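Local structure of protein (alpha-2u-globulin) (Rattus norvegicus, 2A2U) at residues A32-D37 and L112-D117; G55-F60 and F133-L138; F75-N80 and R84-V89. The protein is a lipocalin that binds a hyaline droplet inducer and probably carries other small hydrophobic molecules in its beta-barrel. All coordinates share one frame; numbering follows the deposited sequence.

Contact 2 is wholly buried and lies nearest the middle of the chain, whereas contacts 1 and 3 are only partly buried and sit farther out, their centres about 21 Å apart. All three reach the same curled antiparallel sheet. Contact 1 packs a lysine chain and a leucine on a tyrosine ring, contact 2 is purely apolar, and contact 3 is a hairpin held by backbone hydrogen bonds, with ion pairs added. Contact 2 touches both others: Met136 CE meets Leu112 CD2 of contact 1 at 3.3 Å, and Phe60 O lies 2.9 Å from Arg76 N of contact 3, a probable hydrogen bond that joins strands 60-67 and 70-78.

Contact 1. Residues A32-D37 and L112-D117; sequences AKLNGD and LKTDYD
The Tyr116 ring is covered on both faces. Lys33 CD stands over the centre of one, 3.9 Å from the centroid and only 8° off the ring normal, a CH-pi contact; on the opposite face lies Thr114 CG2, shifted toward the rim. Lys33 CB adds the shortest approach, 3.4 Å to Tyr116 CD1. With its CG anti to its own carbonyl carbon (chi1 -67°) and the chain extended from there, the lysine runs its methylenes across the ring and carries NZ to 5.1 Å from the centroid, so any cation-pi attraction is weak. Leu34 CD2 reaches Tyr116 CD1 obliquely at 4.3 Å and Thr114 OG1 at 3.7 Å. That hydroxyl accepts from Tyr116 N (3.2 Å), an ST turn, and is also hydrogen-bonded to Tyr119 O. These are two signature regions of the lipocalin fold: the 3-10 turn leading into the Gly-X-Trp sequence that starts at Gly36, and the Thr-Asp-Tyr sequence of 114-116, which starts on the last residue of strand 106-114. Arg141 bridges them, bonding to the carbonyls of Asn35 and Tyr116. The phenol end is held by Asp30, whose backbone N bonds to Tyr116 OH. A serine replacing Tyr116 would probably leave a gap between Lys33 CD and Thr114 CG2 and deprive Asp30 N of its hydroxyl partner.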
loop_
_atom_site.group_PDB
_atom_site.type_symbol
_atom_site.label_atom_id
_atom_site.label_comp_id
_atom_site.label_asym_id
_atom_site.label_seq_id
_atom_site.Cartn_x
_atom_site.Cartn_y
_atom_site.Cartn_z
ATOM N N ALA A 32 -20.615 -1.485 -11.336
ATOM C CA ALA A 32 -20.046 -0.812 -12.498
ATOM C C ALA A 32 -20.693 0.547 -12.733
ATOM O O ALA A 32 -20.037 1.480 -13.184
ATOM C CB ALA A 32 -20.214 -1.669 -13.725
ATOM N N LYS A 33 -21.979 0.655 -12.420
ATOM C CA LYS A 33 -22.717 1.898 -12.608
ATOM C C LYS A 33 -22.449 2.967 -11.564
ATOM O O LYS A 33 -22.970 4.075 -11.668
ATOM C CB LYS A 33 -24.206 1.614 -12.663
ATOM C CG LYS A 33 -24.628 0.840 -13.872
ATOM C CD LYS A 33 -26.088 0.526 -13.772
ATOM C CE LYS A 33 -26.570 -0.204 -14.997
ATOM N NZ LYS A 33 -27.986 -0.640 -14.816
ATOM N N LEU A 34 -21.673 2.627 -10.540
ATOM C CA LEU A 34 -21.338 3.572 -9.478
ATOM C C LEU A 34 -20.176 4.466 -9.895
ATOM O O LEU A 34 -19.842 5.423 -9.206
ATOM C CB LEU A 34 -20.982 2.818 -8.201
ATOM C CG LEU A 34 -22.103 2.002 -7.562
ATOM C CD1 LEU A 34 -21.551 1.217 -6.401
ATOM C CD2 LEU A 34 -23.207 2.934 -7.088
ATOM N N ASN A 35 -19.569 4.147 -11.033
ATOM C CA ASN A 35 -18.448 4.914 -11.556
ATOM C C ASN A 35 -18.866 6.355 -11.793
ATOM O O ASN A 35 -19.976 6.609 -12.245
ATOM C CB ASN A 35 -17.970 4.313 -12.880
ATOM C CG ASN A 35 -16.491 3.988 -12.877
ATOM O OD1 ASN A 35 -16.049 3.070 -13.565
ATOM N ND2 ASN A 35 -15.720 4.726 -12.090
ATOM N N GLY A 36 -17.999 7.300 -11.454
ATOM C CA GLY A 36 -18.333 8.690 -11.696
ATOM C C GLY A 36 -18.199 9.604 -10.506
ATOM O O GLY A 36 -17.691 9.216 -9.466
ATOM N N ASP A 37 -18.663 10.831 -10.666
ATOM C CA ASP A 37 -18.591 11.824 -9.618
ATOM C C ASP A 37 -19.710 11.717 -8.611
ATOM O O ASP A 37 -20.859 11.462 -8.973
ATOM C CB ASP A 37 -18.590 13.214 -10.225
ATOM C CG ASP A 37 -17.379 13.458 -11.078
ATOM O OD1 ASP A 37 -16.258 13.445 -10.541
ATOM O OD2 ASP A 37 -17.531 13.652 -12.293
ATOM N N LEU A 112 -25.593 -0.087 0.889
ATOM C CA LEU A 112 -26.917 -0.273 1.446
ATOM C C LEU A 112 -28.050 -0.104 0.445
ATOM O O LEU A 112 -28.912 -0.978 0.339
ATOM C CB LEU A 112 -27.106 0.684 2.620
ATOM C CG LEU A 112 -27.868 0.152 3.824
ATOM C CD1 LEU A 112 -27.194 -1.107 4.324
ATOM C CD2 LEU A 112 -27.892 1.203 4.913
ATOM N N LYS A 113 -28.057 1.017 -0.275
ATOM C CA LYS A 113 -29.104 1.298 -1.257
ATOM C C LYS A 113 -28.623 2.298 -2.306
ATOM O O LYS A 113 -27.914 3.243 -1.984
ATOM C CB LYS A 113 -30.359 1.826 -0.548
ATOM C CG LYS A 113 -31.562 2.031 -1.454
ATOM C CD LYS A 113 -32.800 2.435 -0.660
ATOM C CE LYS A 113 -33.428 1.248 0.064
ATOM N NZ LYS A 113 -34.048 0.260 -0.876
ATOM N N THR A 114 -28.995 2.072 -3.560
ATOM C CA THR A 114 -28.602 2.968 -4.641
ATOM C C THR A 114 -29.600 2.895 -5.789
ATOM O O THR A 114 -30.240 1.866 -5.992
ATOM C CB THR A 114 -27.192 2.620 -5.187
ATOM O OG1 THR A 114 -26.730 3.670 -6.044
ATOM C CG2 THR A 114 -27.227 1.339 -5.997
ATOM N N ASP A 115 -29.784 4.015 -6.480
ATOM C CA ASP A 115 -30.669 4.075 -7.632
ATOM C C ASP A 115 -29.786 4.391 -8.838
ATOM O O ASP A 115 -30.260 4.614 -9.941
ATOM C CB ASP A 115 -31.775 5.112 -7.412
ATOM C CG ASP A 115 -31.354 6.524 -7.735
ATOM O OD1 ASP A 115 -30.175 6.868 -7.538
ATOM O OD2 ASP A 115 -32.227 7.302 -8.173
ATOM N N TYR A 116 -28.483 4.415 -8.569
ATOM C CA TYR A 116 -27.412 4.657 -9.530
ATOM C C TYR A 116 -27.113 6.074 -10.006
ATOM O O TYR A 116 -25.968 6.526 -9.929
ATOM C CB TYR A 116 -27.527 3.714 -10.724
ATOM C CG TYR A 116 -27.414 2.253 -10.363
ATOM C CD1 TYR A 116 -26.201 1.699 -9.957
ATOM C CD2 TYR A 116 -28.524 1.422 -10.433
ATOM C CE1 TYR A 116 -26.106 0.344 -9.646
ATOM C CE2 TYR A 116 -28.436 0.084 -10.125
ATOM C CZ TYR A 116 -27.238 -0.448 -9.732
ATOM O OH TYR A 116 -27.200 -1.783 -9.472
ATOM N N ASP A 117 -28.119 6.781 -10.507
ATOM C CA ASP A 117 -27.884 8.138 -11.007
ATOM C C ASP A 117 -28.306 9.283 -10.114
ATOM O O ASP A 117 -28.351 10.433 -10.546
ATOM C CB ASP A 117 -28.430 8.322 -12.426
ATOM C CG ASP A 117 -29.786 7.707 -12.609
ATOM O OD1 ASP A 117 -30.696 8.007 -11.807
ATOM O OD2 ASP A 117 -29.948 6.917 -13.560
#

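Contact 2. Residues G55-F60 and F133-L138; sequences GSMRVF and FQLMVL
A single bend at chi2 (-54°) brings the Met57 side chain against the edge of Phe133. Its CG sets off anti to the carbonyl carbon, and the bend then folds the thioether back, which leaves CG and CE both facing the far end of the ring. Phe133 meets them because chi1 of 76° sets its CG between the backbone N and the carbonyl carbon, so that CZ leads toward the methionine. Met57 CG then approaches Phe133 CZ at 3.8 Å, lying close to the ring plane: the contact is with the aromatic edge, not with a face. The methyl adds a second, looser touch, Met57 CE to Phe133 CZ at 4.1 Å. Leu135, two residues along the strand on the same side, offers CD2 to Met57 CB at 4.0 Å and to Met57 CG at 4.2 Å, and no hydrogen bond crosses between the segments. Residues 55-59 belong to the long loop between strands 36-44 and 60-67, which in lipocalins folds over the open end of the barrel, and Phe60 opens strand 60-67. Phe133 and Leu135 project from strand 131-140 to the inner side, while the alternate Met136 and Leu138 pack on helix 147-158 outside, the division expected of a barrel wall. The loop's shape is set by a type I turn from Gly55 to Arg58, closed by Arg58 N to Gly55 O (3.2 Å), and by an inverse gamma turn centred on Arg58, whose bond from Val59 N to Met57 O is weak. Met57 occupies the third position of the first turn and points its CB at the strand. Tyr103 OH is hydrogen-bonded to Ser56 O, tying the turn to the loop beyond strand 99-102.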
loop_
_atom_site.group_PDB
_atom_site.type_symbol
_atom_site.label_atom_id
_atom_site.label_comp_id
_atom_site.label_asym_id
_atom_site.label_seq_id
_atom_site.Cartn_x
_atom_site.Cartn_y
_atom_site.Cartn_z
ATOM N N GLY A 55 -13.035 15.719 12.238
ATOM C CA GLY A 55 -13.253 14.291 12.387
ATOM C C GLY A 55 -12.740 13.578 11.150
ATOM O O GLY A 55 -12.931 14.059 10.034
ATOM N N SER A 56 -12.085 12.439 11.340
ATOM C CA SER A 56 -11.530 11.677 10.226
ATOM C C SER A 56 -12.580 11.173 9.248
ATOM O O SER A 56 -12.292 10.998 8.070
ATOM C CB SER A 56 -10.734 10.483 10.747
ATOM O OG SER A 56 -11.590 9.507 11.320
ATOM N N MET A 57 -13.787 10.911 9.741
ATOM C CA MET A 57 -14.849 10.403 8.886
ATOM C C MET A 57 -15.658 11.486 8.162
ATOM O O MET A 57 -16.483 11.176 7.293
ATOM C CB MET A 57 -15.761 9.460 9.671
ATOM C CG MET A 57 -15.060 8.227 10.235
ATOM S SD MET A 57 -14.169 7.257 9.001
ATOM C CE MET A 57 -12.889 6.492 10.080
ATOM N N ARG A 58 -15.438 12.751 8.518
ATOM C CA ARG A 58 -16.133 13.848 7.839
ATOM C C ARG A 58 -15.414 14.083 6.510
ATOM O O ARG A 58 -14.626 15.017 6.370
ATOM C CB ARG A 58 -16.113 15.136 8.675
ATOM C CG ARG A 58 -16.790 16.315 7.967
ATOM C CD ARG A 58 -16.649 17.621 8.724
ATOM N NE ARG A 58 -17.798 17.896 9.581
ATOM C CZ ARG A 58 -18.641 18.909 9.399
ATOM N NH1 ARG A 58 -18.468 19.754 8.386
ATOM N NH2 ARG A 58 -19.666 19.074 10.228
ATOM N N VAL A 59 -15.655 13.194 5.555
ATOM C CA VAL A 59 -15.016 13.284 4.251
ATOM C C VAL A 59 -15.954 13.834 3.189
ATOM O O VAL A 59 -17.153 13.555 3.190
ATOM C CB VAL A 59 -14.442 11.909 3.781
ATOM C CG1 VAL A 59 -13.600 11.291 4.884
ATOM C CG2 VAL A 59 -15.557 10.971 3.342
ATOM N N PHE A 60 -15.385 14.618 2.280
ATOM C CA PHE A 60 -16.130 15.230 1.202
ATOM C C PHE A 60 -15.799 14.506 -0.096
ATOM O O PHE A 60 -14.819 14.806 -0.774
ATOM C CB PHE A 60 -15.764 16.709 1.125
ATOM C CG PHE A 60 -15.886 17.425 2.439
ATOM C CD1 PHE A 60 -17.051 17.327 3.191
ATOM C CD2 PHE A 60 -14.837 18.193 2.931
ATOM C CE1 PHE A 60 -17.177 17.981 4.414
ATOM C CE2 PHE A 60 -14.957 18.854 4.159
ATOM C CZ PHE A 60 -16.133 18.741 4.896
ATOM N N PHE A 133 -17.391 1.289 15.691
ATOM C CA PHE A 133 -18.450 2.280 15.550
ATOM C C PHE A 133 -19.024 2.241 14.151
ATOM O O PHE A 133 -18.342 1.870 13.199
ATOM C CB PHE A 133 -17.999 3.706 15.951
ATOM C CG PHE A 133 -17.122 4.407 14.944
ATOM C CD1 PHE A 133 -17.677 5.075 13.854
ATOM C CD2 PHE A 133 -15.742 4.439 15.109
ATOM C CE1 PHE A 133 -16.869 5.759 12.944
ATOM C CE2 PHE A 133 -14.930 5.118 14.206
ATOM C CZ PHE A 133 -15.494 5.778 13.124
ATOM N N GLN A 134 -20.316 2.528 14.057
ATOM C CA GLN A 134 -21.019 2.551 12.787
ATOM C C GLN A 134 -20.947 3.931 12.162
ATOM O O GLN A 134 -20.858 4.945 12.857
ATOM C CB GLN A 134 -22.483 2.184 12.979
ATOM C CG GLN A 134 -22.739 0.738 13.280
ATOM C CD GLN A 134 -24.211 0.426 13.215
ATOM O OE1 GLN A 134 -24.856 0.663 12.198
ATOM N NE2 GLN A 134 -24.763 -0.081 14.311
ATOM N N LEU A 135 -21.017 3.954 10.839
ATOM C CA LEU A 135 -20.998 5.184 10.066
ATOM C C LEU A 135 -21.882 4.973 8.844
ATOM O O LEU A 135 -21.797 3.939 8.200
ATOM C CB LEU A 135 -19.589 5.505 9.591
ATOM C CG LEU A 135 -19.576 6.737 8.695
ATOM C CD1 LEU A 135 -19.749 7.968 9.542
ATOM C CD2 LEU A 135 -18.281 6.820 7.960
ATOM N N MET A 136 -22.742 5.938 8.540
ATOM C CA MET A 136 -23.608 5.838 7.376
ATOM C C MET A 136 -23.534 7.110 6.567
ATOM O O MET A 136 -23.566 8.201 7.116
ATOM C CB MET A 136 -25.042 5.520 7.782
ATOM C CG MET A 136 -25.246 4.047 7.967
ATOM S SD MET A 136 -26.893 3.607 8.408
ATOM C CE MET A 136 -27.726 3.831 6.877
ATOM N N VAL A 137 -23.369 6.973 5.261
ATOM C CA VAL A 137 -23.276 8.146 4.407
ATOM C C VAL A 137 -24.183 8.080 3.197
ATOM O O VAL A 137 -24.495 6.997 2.685
ATOM C CB VAL A 137 -21.831 8.383 3.916
ATOM C CG1 VAL A 137 -20.945 8.788 5.062
ATOM C CG2 VAL A 137 -21.286 7.128 3.291
ATOM N N LEU A 138 -24.627 9.262 2.774
ATOM C CA LEU A 138 -25.474 9.412 1.605
ATOM C C LEU A 138 -24.698 10.264 0.616
ATOM O O LEU A 138 -24.243 11.349 0.967
ATOM C CB LEU A 138 -26.790 10.108 1.968
ATOM C CG LEU A 138 -27.719 10.510 0.821
ATOM C CD1 LEU A 138 -28.142 9.276 0.062
ATOM C CD2 LEU A 138 -28.933 11.232 1.365
#

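Contact 3. Residues F75-N80 and R84-V89; sequences FRIKEN and RELYLV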
loop_
_atom_site.group_PDB
_atom_site.type_symbol
_atom_site.label_atom_id
_atom_site.label_comp_id
_atom_site.label_asym_id
_atom_site.label_seq_id
_atom_site.Cartn_x
_atom_site.Cartn_y
_atom_site.Cartn_z
ATOM N N PHE A 75 -11.415 11.815 -2.594
ATOM C CA PHE A 75 -12.197 12.730 -1.771
ATOM C C PHE A 75 -11.317 13.767 -1.094
ATOM O O PHE A 75 -10.097 13.657 -1.114
ATOM C CB PHE A 75 -12.917 11.938 -0.689
ATOM C CG PHE A 75 -11.985 11.247 0.258
ATOM C CD1 PHE A 75 -11.372 10.049 -0.104
ATOM C CD2 PHE A 75 -11.675 11.810 1.491
ATOM C CE1 PHE A 75 -10.459 9.423 0.748
ATOM C CE2 PHE A 75 -10.758 11.190 2.355
ATOM C CZ PHE A 75 -10.150 9.994 1.978
ATOM N N ARG A 76 -11.948 14.758 -0.472
ATOM C CA ARG A 76 -11.223 15.813 0.222
ATOM C C ARG A 76 -11.528 15.786 1.695
ATOM O O ARG A 76 -12.586 15.322 2.120
ATOM C CB ARG A 76 -11.569 17.189 -0.331
ATOM C CG ARG A 76 -10.959 17.469 -1.663
ATOM C CD ARG A 76 -10.589 18.919 -1.798
ATOM N NE ARG A 76 -10.543 19.315 -3.197
ATOM C CZ ARG A 76 -11.616 19.677 -3.894
ATOM N NH1 ARG A 76 -12.816 19.702 -3.315
ATOM N NH2 ARG A 76 -11.503 19.956 -5.186
ATOM N N ILE A 77 -10.597 16.307 2.476
ATOM C CA ILE A 77 -10.770 16.344 3.910
ATOM C C ILE A 77 -10.056 17.572 4.449
ATOM O O ILE A 77 -8.962 17.902 4.009
ATOM C CB ILE A 77 -10.249 15.047 4.561
ATOM C CG1 ILE A 77 -10.578 15.040 6.045
ATOM C CG2 ILE A 77 -8.761 14.893 4.347
ATOM C CD1 ILE A 77 -10.454 13.686 6.665
ATOM N N LYS A 78 -10.713 18.284 5.355
ATOM C CA LYS A 78 -10.152 19.490 5.942
ATOM C C LYS A 78 -9.337 19.130 7.174
ATOM O O LYS A 78 -9.892 18.876 8.243
ATOM C CB LYS A 78 -11.284 20.427 6.332
ATOM C CG LYS A 78 -11.001 21.877 6.097
ATOM C CD LYS A 78 -12.231 22.670 6.472
ATOM C CE LYS A 78 -12.165 24.096 5.968
ATOM N NZ LYS A 78 -13.415 24.828 6.317
ATOM N N GLU A 79 -8.024 19.053 7.002
ATOM C CA GLU A 79 -7.117 18.726 8.096
ATOM C C GLU A 79 -6.499 20.058 8.513
ATOM O O GLU A 79 -5.680 20.620 7.778
ATOM C CB GLU A 79 -6.017 17.773 7.611
ATOM C CG GLU A 79 -6.509 16.540 6.853
ATOM C CD GLU A 79 -5.420 15.921 5.993
ATOM O OE1 GLU A 79 -4.396 16.589 5.744
ATOM O OE2 GLU A 79 -5.584 14.770 5.548
ATOM N N ASN A 80 -6.951 20.593 9.647
ATOM C CA ASN A 80 -6.451 21.866 10.171
ATOM C C ASN A 80 -6.680 23.031 9.215
ATOM O O ASN A 80 -5.732 23.688 8.773
ATOM C CB ASN A 80 -4.969 21.747 10.547
ATOM C CG ASN A 80 -4.728 20.680 11.585
ATOM O OD1 ASN A 80 -5.278 20.739 12.684
ATOM N ND2 ASN A 80 -3.919 19.688 11.241
ATOM N N ARG A 84 -7.186 18.774 2.186
ATOM C CA ARG A 84 -6.226 17.828 1.641
ATOM C C ARG A 84 -6.940 16.878 0.672
ATOM O O ARG A 84 -8.068 16.464 0.912
ATOM C CB ARG A 84 -5.553 17.080 2.807
ATOM C CG ARG A 84 -4.821 15.791 2.459
ATOM C CD ARG A 84 -3.427 15.734 3.098
ATOM N NE ARG A 84 -2.692 14.527 2.725
ATOM C CZ ARG A 84 -2.376 13.546 3.570
ATOM N NH1 ARG A 84 -2.729 13.620 4.851
ATOM N NH2 ARG A 84 -1.706 12.483 3.135
ATOM N N GLU A 85 -6.295 16.604 -0.456
ATOM C CA GLU A 85 -6.819 15.717 -1.495
ATOM C C GLU A 85 -6.268 14.300 -1.287
ATOM O O GLU A 85 -5.053 14.098 -1.262
ATOM C CB GLU A 85 -6.389 16.256 -2.863
ATOM C CG GLU A 85 -6.924 15.516 -4.066
ATOM C CD GLU A 85 -8.366 15.833 -4.362
ATOM O OE1 GLU A 85 -8.642 16.819 -5.073
ATOM O OE2 GLU A 85 -9.233 15.079 -3.897
ATOM N N LEU A 86 -7.154 13.317 -1.160
ATOM C CA LEU A 86 -6.741 11.931 -0.936
ATOM C C LEU A 86 -7.404 10.954 -1.898
ATOM O O LEU A 86 -8.288 11.327 -2.651
ATOM C CB LEU A 86 -7.064 11.510 0.500
ATOM C CG LEU A 86 -6.400 12.288 1.636
ATOM C CD1 LEU A 86 -6.842 11.717 2.968
ATOM C CD2 LEU A 86 -4.893 12.204 1.492
ATOM N N TYR A 87 -6.959 9.702 -1.874
ATOM C CA TYR A 87 -7.510 8.655 -2.727
ATOM C C TYR A 87 -7.246 7.311 -2.066
ATOM O O TYR A 87 -6.093 6.947 -1.846
ATOM C CB TYR A 87 -6.857 8.676 -4.107
ATOM C CG TYR A 87 -7.548 7.785 -5.137
ATOM C CD1 TYR A 87 -7.339 6.399 -5.146
ATOM C CD2 TYR A 87 -8.434 8.324 -6.067
ATOM C CE1 TYR A 87 -7.987 5.575 -6.059
ATOM C CE2 TYR A 87 -9.091 7.512 -6.988
ATOM C CZ TYR A 87 -8.868 6.136 -6.975
ATOM O OH TYR A 87 -9.520 5.331 -7.893
ATOM N N LEU A 88 -8.310 6.574 -1.756
ATOM C CA LEU A 88 -8.176 5.277 -1.103
ATOM C C LEU A 88 -8.770 4.172 -1.940
ATOM O O LEU A 88 -9.745 4.380 -2.646
ATOM C CB LEU A 88 -8.876 5.281 0.263
ATOM C CG LEU A 88 -8.352 6.215 1.353
ATOM C CD1 LEU A 88 -9.229 6.128 2.586
ATOM C CD2 LEU A 88 -6.931 5.841 1.696
ATOM N N VAL A 89 -8.167 2.996 -1.864
ATOM C CA VAL A 89 -8.670 1.836 -2.579
ATOM C C VAL A 89 -9.285 0.880 -1.560
ATOM O O VAL A 89 -8.709 0.624 -0.508
ATOM C CB VAL A 89 -7.562 1.120 -3.369
ATOM C CG1 VAL A 89 -8.089 -0.172 -3.959
ATOM C CG2 VAL A 89 -7.068 2.012 -4.489
#
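Phe75 and Leu86 form one hydrogen-bonded antiparallel pair of the backbone ladder, with Leu86 N to Phe75 O at 3.0 Å and Phe75 N to Leu86 O at 3.2 Å. Ile77 and Arg84 form the next, with Arg84 N to Ile77 O at 2.7 Å and Ile77 N to Arg84 O at 3.0 Å. Between them Arg76 and Glu85 are a non-hydrogen-bonded pair. The strand axes run at 137°, well short of strictly antiparallel, as suits a strongly curled sheet. Apolar contacts gather on the side of Phe75, Ile77 and Leu86. Leu86 CB sits over one face of the Phe75 ring, 4.2 Å from the centroid, a CH-pi contact, while Leu88 CG comes in at the ring edge, 3.9 Å from Phe75 CE1. Ile77 CG2 meets Leu86 CD1, the two side chains crossing at a slant. This is the hairpin of strands 70-78 and 83-92 in the lipocalin barrel; its apolar side receives Val59 on Phe75 and Tyr103 on Ile77 and Leu88. Ionic contacts are looser. Near the hairpin turn Glu79 OE2 and Arg84 NH1 form a salt bridge of 3.2 Å, but the hydrogen bond in it is weak, the carboxylate and guanidinium planes stand 68° apart, and both residues are poorly ordered. On the other side of the sheet Arg76 NE and Glu85 OE1 make only a long salt bridge of 3.7 Å. Arg76 also packs on Cys176, the disulfide partner of Cys83 just before Arg84. Contacts between subunits use the second strand: the Tyr87 ring stacks on Tyr87 of a second subunit, and its hydroxyl bonds to Asp65 of its own chain.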